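Local coordinates for glycoside Hydrolase (Bacteroides plebeius, PDB 5T3B), which probably hydrolyses glycosidic bonds in galactan polysaccharides, as a glycoside hydrolase of family 50, whose best-known members are beta-agarases, at residues 159-164 / 448-453; 124-129 / 154-159; 433-438 / 466-471. All coordinates share one frame; numbering follows the deposited sequence. Where two conformers were deposited one is given.

Contact 1 of 3, residues 159-164 / 448-453; sequences IGFHSV and KGMLDY
Met450 reaches across to Phe161 and, less closely, to Ile159, joining the loop between strand 432-437 and helix 459-469 to the turn that leads into strand 163-165. The tight part of the contact is the thioether against the ring. Met450 runs straight out from its backbone, with CG anti to the backbone N (chi1 -168°) and the chain extended to the sulfur, so SD is carried to within 3.6 Å of CE2 of Phe161. The neighbouring CD2 of Phe161 stands 4.1 Å from SD. Measured to the ring centroid of Phe161, SD of Met450 is 4.6 Å away and 52° off the ring normal, an oblique approach in which the two side chains slide past each other in opposite directions.

The bend comes only at the last torsion, chi3 62°, which turns the methyl group aside. Here the packing is looser: CE of Met450 lies 4.4 Å from CD1 of Ile159, a partly exposed residue. Met450 was also modelled in a second conformer, so these distances belong to one of two states. Met465, Ile126 and Phe156 add further walls around the methionine, while on either side of Met450 in the chain Lys448 and Asp452 are partly exposed, and Lys448 forms a salt bridge with Asp443.

Between the two touching residues of the first segment sits Gly160, whose positive phi belongs to a Schellman motif closing helix 145-158 and redirecting the chain toward the strand. The whole is an example of a Met-aromatic contact, set here between the strands and the surrounding helices of what family and topology indicate is a (beta/alpha)8 barrel.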
# COMPACT_ATOMS: atom_id res chain seq x y z
N ILE A 159 12.27 -7.99 -12.80
CA ILE A 159 12.31 -8.30 -11.37
C ILE A 159 10.86 -8.65 -10.91
O ILE A 159 10.64 -8.95 -9.75
CB ILE A 159 12.86 -7.04 -10.55
CG1 ILE A 159 14.32 -6.70 -10.99
CG2 ILE A 159 12.84 -7.24 -8.98
CD1 ILE A 159 14.64 -5.25 -10.58
N GLY A 160 9.90 -8.67 -11.82
CA GLY A 160 8.50 -9.00 -11.49
C GLY A 160 7.72 -7.90 -10.81
O GLY A 160 6.70 -8.20 -10.18
N PHE A 161 8.13 -6.64 -11.02
CA PHE A 161 7.32 -5.48 -10.63
C PHE A 161 6.69 -4.90 -11.89
O PHE A 161 7.38 -4.70 -12.89
CB PHE A 161 8.18 -4.40 -9.96
CG PHE A 161 8.67 -4.74 -8.58
CD1 PHE A 161 7.82 -4.68 -7.47
CD2 PHE A 161 9.98 -5.10 -8.35
CE1 PHE A 161 8.30 -4.95 -6.20
CE2 PHE A 161 10.47 -5.32 -7.10
CZ PHE A 161 9.62 -5.27 -6.00
N HIS A 162 5.43 -4.48 -11.75
CA HIS A 162 4.65 -4.01 -12.92
C HIS A 162 3.90 -2.74 -12.75
O HIS A 162 3.33 -2.23 -13.70
CB HIS A 162 3.73 -5.12 -13.41
CG HIS A 162 4.45 -6.38 -13.82
ND1 HIS A 162 4.97 -6.55 -15.08
CD2 HIS A 162 4.84 -7.47 -13.12
CE1 HIS A 162 5.58 -7.71 -15.14
NE2 HIS A 162 5.56 -8.28 -13.95
N SER A 163 3.88 -2.22 -11.52
CA SER A 163 3.15 -1.02 -11.21
C SER A 163 3.98 -0.02 -10.42
O SER A 163 4.93 -0.46 -9.70
CB SER A 163 1.91 -1.32 -10.41
OG SER A 163 1.04 -2.24 -11.05
N VAL A 164 3.60 1.24 -10.55
CA VAL A 164 4.17 2.27 -9.69
C VAL A 164 3.01 2.89 -8.94
O VAL A 164 1.98 3.25 -9.55
CB VAL A 164 5.01 3.28 -10.48
CG1 VAL A 164 6.26 2.60 -10.96
CG2 VAL A 164 4.26 3.93 -11.61
N LYS A 448 16.15 3.51 1.83
CA LYS A 448 14.76 3.12 1.57
C LYS A 448 14.57 2.55 0.19
O LYS A 448 13.52 2.03 -0.11
CB LYS A 448 13.85 4.35 1.73
CG LYS A 448 13.82 4.96 3.11
CD LYS A 448 13.03 6.27 3.16
CE LYS A 448 13.04 6.88 4.52
NZ LYS A 448 12.59 8.34 4.47
N GLY A 449 15.58 2.57 -0.65
CA GLY A 449 15.34 2.29 -2.05
C GLY A 449 15.64 0.91 -2.52
O GLY A 449 16.46 0.19 -1.94
N MET A 450 15.00 0.54 -3.63
CA MET A 450 15.44 -0.59 -4.43
C MET A 450 16.69 -0.21 -5.26
O MET A 450 17.50 -1.09 -5.58
CB MET A 450 14.32 -1.07 -5.35
CG MET A 450 14.56 -2.40 -6.01
SD MET A 450 13.26 -3.06 -7.04
CE MET A 450 13.13 -1.84 -8.33
N LEU A 451 16.83 1.09 -5.57
CA LEU A 451 17.98 1.67 -6.24
C LEU A 451 18.60 2.69 -5.26
O LEU A 451 17.91 3.33 -4.47
CB LEU A 451 17.61 2.39 -7.52
CG LEU A 451 17.31 1.61 -8.76
CD1 LEU A 451 16.22 0.59 -8.61
CD2 LEU A 451 17.02 2.56 -9.91
N ASP A 452 19.91 2.85 -5.37
CA ASP A 452 20.59 3.87 -4.62
C ASP A 452 20.33 5.25 -5.21
O ASP A 452 19.65 5.42 -6.22
CB ASP A 452 22.04 3.51 -4.42
CG ASP A 452 22.94 3.75 -5.58
OD1 ASP A 452 22.55 4.37 -6.58
OD2 ASP A 452 24.13 3.31 -5.44
N TYR A 453 20.88 6.28 -4.54
CA TYR A 453 20.61 7.65 -4.92
C TYR A 453 21.19 7.99 -6.32
O TYR A 453 20.76 8.98 -6.91
CB TYR A 453 21.19 8.57 -3.84
CG TYR A 453 20.71 9.99 -3.92
CD1 TYR A 453 19.42 10.32 -3.61
CD2 TYR A 453 21.59 11.00 -4.28
CE1 TYR A 453 18.95 11.63 -3.64
CE2 TYR A 453 21.15 12.29 -4.35
CZ TYR A 453 19.83 12.61 -4.05
OH TYR A 453 19.35 13.92 -4.10

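Contact 2 of 3, residues 124-129 / 154-159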
# COMPACT_ATOMS: atom_id res chain seq x y z
N ARG A 124 2.43 -6.13 -7.73
CA ARG A 124 3.82 -5.98 -7.29
C ARG A 124 4.27 -4.63 -7.78
O ARG A 124 4.56 -4.45 -8.95
CB ARG A 124 4.66 -7.13 -7.80
CG ARG A 124 4.41 -8.46 -7.08
CD ARG A 124 4.56 -9.67 -7.98
NE ARG A 124 3.51 -9.64 -9.00
CZ ARG A 124 3.60 -10.07 -10.24
NH1 ARG A 124 4.61 -10.84 -10.62
NH2 ARG A 124 2.65 -9.72 -11.10
N GLY A 125 4.23 -3.65 -6.86
CA GLY A 125 4.50 -2.30 -7.19
C GLY A 125 5.71 -1.70 -6.50
O GLY A 125 6.26 -2.26 -5.57
N ILE A 126 6.07 -0.52 -7.01
CA ILE A 126 7.15 0.29 -6.47
C ILE A 126 6.60 1.68 -6.17
O ILE A 126 5.93 2.27 -7.03
CB ILE A 126 8.33 0.38 -7.46
CG1 ILE A 126 8.89 -0.97 -7.73
CG2 ILE A 126 9.36 1.40 -6.97
CD1 ILE A 126 9.70 -1.50 -6.67
N ALA A 127 6.84 2.18 -4.97
CA ALA A 127 6.37 3.50 -4.59
C ALA A 127 7.34 4.61 -5.03
O ALA A 127 8.55 4.39 -5.18
CB ALA A 127 6.17 3.59 -3.07
N SER A 128 6.82 5.82 -5.16
CA SER A 128 7.66 7.00 -5.35
C SER A 128 8.52 6.93 -6.58
O SER A 128 9.69 7.27 -6.55
CB SER A 128 8.47 7.31 -4.11
OG SER A 128 7.68 7.33 -2.98
N PHE A 129 7.94 6.53 -7.70
CA PHE A 129 8.67 6.46 -8.94
C PHE A 129 8.70 7.90 -9.53
O PHE A 129 7.76 8.42 -10.15
CB PHE A 129 7.99 5.52 -9.92
CG PHE A 129 8.71 5.35 -11.22
CD1 PHE A 129 10.00 4.82 -11.27
CD2 PHE A 129 8.13 5.75 -12.42
CE1 PHE A 129 10.68 4.69 -12.47
CE2 PHE A 129 8.82 5.65 -13.60
CZ PHE A 129 10.11 5.13 -13.61
N LYS A 154 11.15 -1.85 -18.23
CA LYS A 154 11.83 -3.08 -18.53
C LYS A 154 12.57 -3.65 -17.31
O LYS A 154 12.44 -4.79 -16.94
CB LYS A 154 12.79 -2.86 -19.71
CG LYS A 154 13.52 -4.11 -20.11
CD LYS A 154 14.34 -3.79 -21.41
CE LYS A 154 15.66 -4.52 -21.47
NZ LYS A 154 15.61 -5.96 -21.33
N GLN A 155 13.30 -2.78 -16.65
CA GLN A 155 14.07 -3.12 -15.45
C GLN A 155 13.12 -3.75 -14.37
O GLN A 155 13.45 -4.77 -13.78
CB GLN A 155 14.76 -1.84 -14.91
CG GLN A 155 15.48 -1.93 -13.62
CD GLN A 155 16.05 -0.56 -13.25
OE1 GLN A 155 15.29 0.36 -13.01
NE2 GLN A 155 17.36 -0.40 -13.26
N PHE A 156 12.00 -3.08 -14.16
CA PHE A 156 11.08 -3.53 -13.17
C PHE A 156 10.43 -4.86 -13.59
O PHE A 156 10.33 -5.77 -12.77
CB PHE A 156 9.98 -2.48 -12.92
CG PHE A 156 10.38 -1.21 -12.28
CD1 PHE A 156 11.65 -0.96 -11.80
CD2 PHE A 156 9.52 -0.19 -12.25
CE1 PHE A 156 11.96 0.23 -11.23
CE2 PHE A 156 9.82 1.02 -11.66
CZ PHE A 156 11.06 1.22 -11.14
N SER A 157 9.98 -4.96 -14.86
CA SER A 157 9.38 -6.21 -15.27
C SER A 157 10.27 -7.42 -15.12
O SER A 157 9.80 -8.52 -14.81
CB SER A 157 8.85 -6.11 -16.72
OG SER A 157 9.91 -6.08 -17.63
N GLU A 158 11.54 -7.22 -15.34
CA GLU A 158 12.50 -8.33 -15.20
C GLU A 158 12.61 -8.84 -13.78
O GLU A 158 13.02 -10.00 -13.58
CB GLU A 158 13.89 -7.89 -15.71
CG GLU A 158 13.91 -7.71 -17.21
CD GLU A 158 15.16 -6.93 -17.69
OE1 GLU A 158 15.89 -6.30 -16.83
OE2 GLU A 158 15.39 -6.91 -18.90
N ILE A 159 12.27 -7.99 -12.80
CA ILE A 159 12.31 -8.30 -11.37
C ILE A 159 10.86 -8.65 -10.91
O ILE A 159 10.64 -8.95 -9.75
CB ILE A 159 12.86 -7.04 -10.55
CG1 ILE A 159 14.32 -6.70 -10.99
CG2 ILE A 159 12.84 -7.24 -8.98
CD1 ILE A 159 14.64 -5.25 -10.58
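The ring of Phe156 has Ile126 over one of its faces and turns its edge toward the face of Phe129, an offset edge-to-face stack with centroids 5.4 Å apart and planes at 72°. The motif is a beta-alpha-beta crossover of the barrel expected for this family: after strand 120-126 and the short helix 135-141, helix 145-158 packs back on the strand before the chain enters parallel strand 163-165. Phe156 is the helix residue that makes this packing, and it serves both partners with the same end of its ring. Its CZ comes 3.7 Å from CE1 of Phe129, and its CE2 lies 3.8 Å from CD1 of that ring. On the other partner, CG1 of Ile126 stands 4.5 Å from CE2 of Phe156, a lighter touch.

Phe129 comes from the loop beyond the strand; its CG is anti to the backbone N (chi1 -178°), which extends the ring toward the helix. Trp148 stacks on Phe129 and Tyr440 meets it edge-to-face, so the pair belongs to a larger aromatic cluster, with Val164 also against both rings.

All three touching side chains are buried, whereas the helix turns other residues outward, and there Lys154 forms a salt bridge with Glu158 one turn on. The carbonyl O of Lys154 accepts from the backbone N of Glu158. It also accepts from Ser157, whose OG lies 2.9 Å from Lys154 O, tilted 23° from the carbonyl plane.

Contact 3 of 3, residues 433-438 / 466-471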
# COMPACT_ATOMS: atom_id res chain seq x y z
N VAL A 433 -4.36 -8.66 -2.18
CA VAL A 433 -4.20 -8.72 -3.61
C VAL A 433 -2.80 -8.26 -4.10
O VAL A 433 -2.57 -8.28 -5.29
CB VAL A 433 -5.27 -7.88 -4.34
CG1 VAL A 433 -6.62 -8.55 -4.20
CG2 VAL A 433 -5.33 -6.44 -3.90
N GLY A 434 -1.89 -7.95 -3.15
CA GLY A 434 -0.52 -7.71 -3.42
C GLY A 434 0.02 -6.54 -2.63
O GLY A 434 -0.50 -6.16 -1.56
N TRP A 435 1.15 -6.05 -3.12
CA TRP A 435 1.96 -5.13 -2.31
C TRP A 435 2.75 -4.18 -3.18
O TRP A 435 2.91 -4.37 -4.40
CB TRP A 435 2.93 -5.92 -1.39
CG TRP A 435 3.91 -6.78 -2.16
CD1 TRP A 435 5.00 -6.35 -2.88
CD2 TRP A 435 3.87 -8.20 -2.30
NE1 TRP A 435 5.60 -7.42 -3.47
CE2 TRP A 435 4.98 -8.58 -3.11
CE3 TRP A 435 3.08 -9.21 -1.75
CZ2 TRP A 435 5.25 -9.91 -3.43
CZ3 TRP A 435 3.36 -10.52 -2.06
CH2 TRP A 435 4.44 -10.86 -2.89
N VAL A 436 3.29 -3.19 -2.47
CA VAL A 436 4.14 -2.17 -3.03
C VAL A 436 5.31 -1.96 -2.13
O VAL A 436 5.15 -1.64 -0.95
CB VAL A 436 3.37 -0.83 -3.22
CG1 VAL A 436 4.25 0.23 -3.86
CG2 VAL A 436 2.08 -1.04 -3.97
N PHE A 437 6.51 -2.14 -2.70
CA PHE A 437 7.74 -1.88 -1.96
C PHE A 437 7.99 -0.37 -1.91
O PHE A 437 7.88 0.32 -2.91
CB PHE A 437 8.90 -2.57 -2.63
CG PHE A 437 10.22 -2.45 -1.85
CD1 PHE A 437 11.14 -1.45 -2.16
CD2 PHE A 437 10.51 -3.31 -0.82
CE1 PHE A 437 12.32 -1.34 -1.47
CE2 PHE A 437 11.70 -3.23 -0.11
CZ PHE A 437 12.57 -2.21 -0.42
N PHE A 438 8.26 0.15 -0.70
CA PHE A 438 8.56 1.53 -0.51
C PHE A 438 10.05 1.65 -0.29
O PHE A 438 10.54 1.21 0.75
CB PHE A 438 7.77 2.08 0.69
CG PHE A 438 7.96 3.54 0.96
CD1 PHE A 438 7.12 4.47 0.38
CD2 PHE A 438 9.00 4.03 1.72
CE1 PHE A 438 7.28 5.83 0.55
CE2 PHE A 438 9.15 5.37 1.93
CZ PHE A 438 8.30 6.27 1.36
N SER A 466 13.12 -10.89 -7.01
CA SER A 466 12.76 -11.57 -8.27
C SER A 466 12.26 -12.96 -7.95
O SER A 466 11.27 -13.44 -8.54
CB SER A 466 13.99 -11.66 -9.19
OG SER A 466 14.44 -10.40 -9.63
N ASP A 467 12.97 -13.69 -7.06
CA ASP A 467 12.62 -15.06 -6.80
C ASP A 467 11.17 -15.18 -6.27
O ASP A 467 10.43 -16.09 -6.65
CB ASP A 467 13.61 -15.70 -5.82
CG ASP A 467 14.98 -15.91 -6.44
OD1 ASP A 467 15.10 -16.06 -7.70
OD2 ASP A 467 15.91 -15.98 -5.61
N ILE A 468 10.77 -14.22 -5.42
CA ILE A 468 9.36 -14.16 -5.00
C ILE A 468 8.44 -13.72 -6.14
O ILE A 468 7.44 -14.35 -6.47
CB ILE A 468 9.17 -13.24 -3.77
CG1 ILE A 468 9.88 -13.80 -2.56
CG2 ILE A 468 7.69 -12.89 -3.54
CD1 ILE A 468 9.11 -14.92 -1.90
N ASN A 469 8.78 -12.57 -6.71
CA ASN A 469 7.86 -11.89 -7.61
C ASN A 469 7.55 -12.71 -8.83
O ASN A 469 6.42 -12.71 -9.33
CB ASN A 469 8.42 -10.55 -8.04
CG ASN A 469 8.47 -9.56 -6.92
OD1 ASN A 469 7.94 -9.72 -5.84
ND2 ASN A 469 9.13 -8.43 -7.24
N TRP A 470 8.56 -13.44 -9.32
CA TRP A 470 8.33 -14.31 -10.49
C TRP A 470 7.38 -15.47 -10.18
O TRP A 470 6.81 -16.06 -11.08
CB TRP A 470 9.63 -14.95 -10.93
CG TRP A 470 10.67 -14.05 -11.48
CD1 TRP A 470 10.54 -12.77 -11.96
CD2 TRP A 470 12.06 -14.39 -11.64
NE1 TRP A 470 11.74 -12.33 -12.44
CE2 TRP A 470 12.70 -13.29 -12.24
CE3 TRP A 470 12.82 -15.53 -11.31
CZ2 TRP A 470 14.09 -13.29 -12.51
CZ3 TRP A 470 14.18 -15.51 -11.55
CH2 TRP A 470 14.80 -14.43 -12.13
N ASN A 471 7.31 -15.84 -8.91
CA ASN A 471 6.68 -17.07 -8.44
C ASN A 471 5.37 -16.87 -7.67
O ASN A 471 4.81 -17.84 -7.17
CB ASN A 471 7.69 -17.91 -7.62
CG ASN A 471 8.74 -18.47 -8.50
OD1 ASN A 471 9.90 -17.98 -8.61
ND2 ASN A 471 8.33 -19.41 -9.27
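Trp435 is brought to Ile468 and Asn469 by a first torsion of 61°, which sets CG between the backbone N and the carbonyl carbon and swings the indole from its strand toward the helix. Asn469 answers with CG anti to its carbonyl carbon (chi1 -69°), carrying the amide to the indole rim. The setting is strand-on-helix packing in the (beta/alpha)8 barrel expected of this family, with parallel strand 432-437 on one side and helix 459-469 on the other.

The amide oxygen lies at the indole edge, in the ring plane: OD1 of Asn469 is 3.6 Å from CZ2 of Trp435 and 4.0 Å from its NE1, and the amide and ring planes are 37° apart. The hydroxyl of Tyr419, on helix 412-427, links the two groups by hydrogen bonds to both Trp435 NE1 and Asn469 OD1, which satisfies these buried polar atoms. Tyr122 and Phe390 meet the same indole edge-to-face. The side chains of Ile468 and Trp435 cross at about a right angle: CG2 of Ile468 sits 3.9 Å from both CZ2 and CH2 of Trp435.

Contacts 2 and 3 set helices against strands 120-126 and 432-437, and contact 1 adds the loop after strand 432-437 to the same core. Contact 1's centre is about 5 Å from that of contact 2; contact 3's is about 10 and 9 Å from them. Ile159 belongs to contacts 1 and 2, and its O probably accepts from Asn469 ND2 of contact 3 (3.0 Å). Strand 120-126 lies between strands 163-165 and 432-437: Arg124 O meets His162 N at 2.9 Å and Gly125 N meets Trp435 O at 2.9 Å, both probable hydrogen bonds. Loops 127-129 and 448-453 leave the strands' carboxyl ends, where such barrels normally hold the substrate site, though no residue here is identified as catalytic.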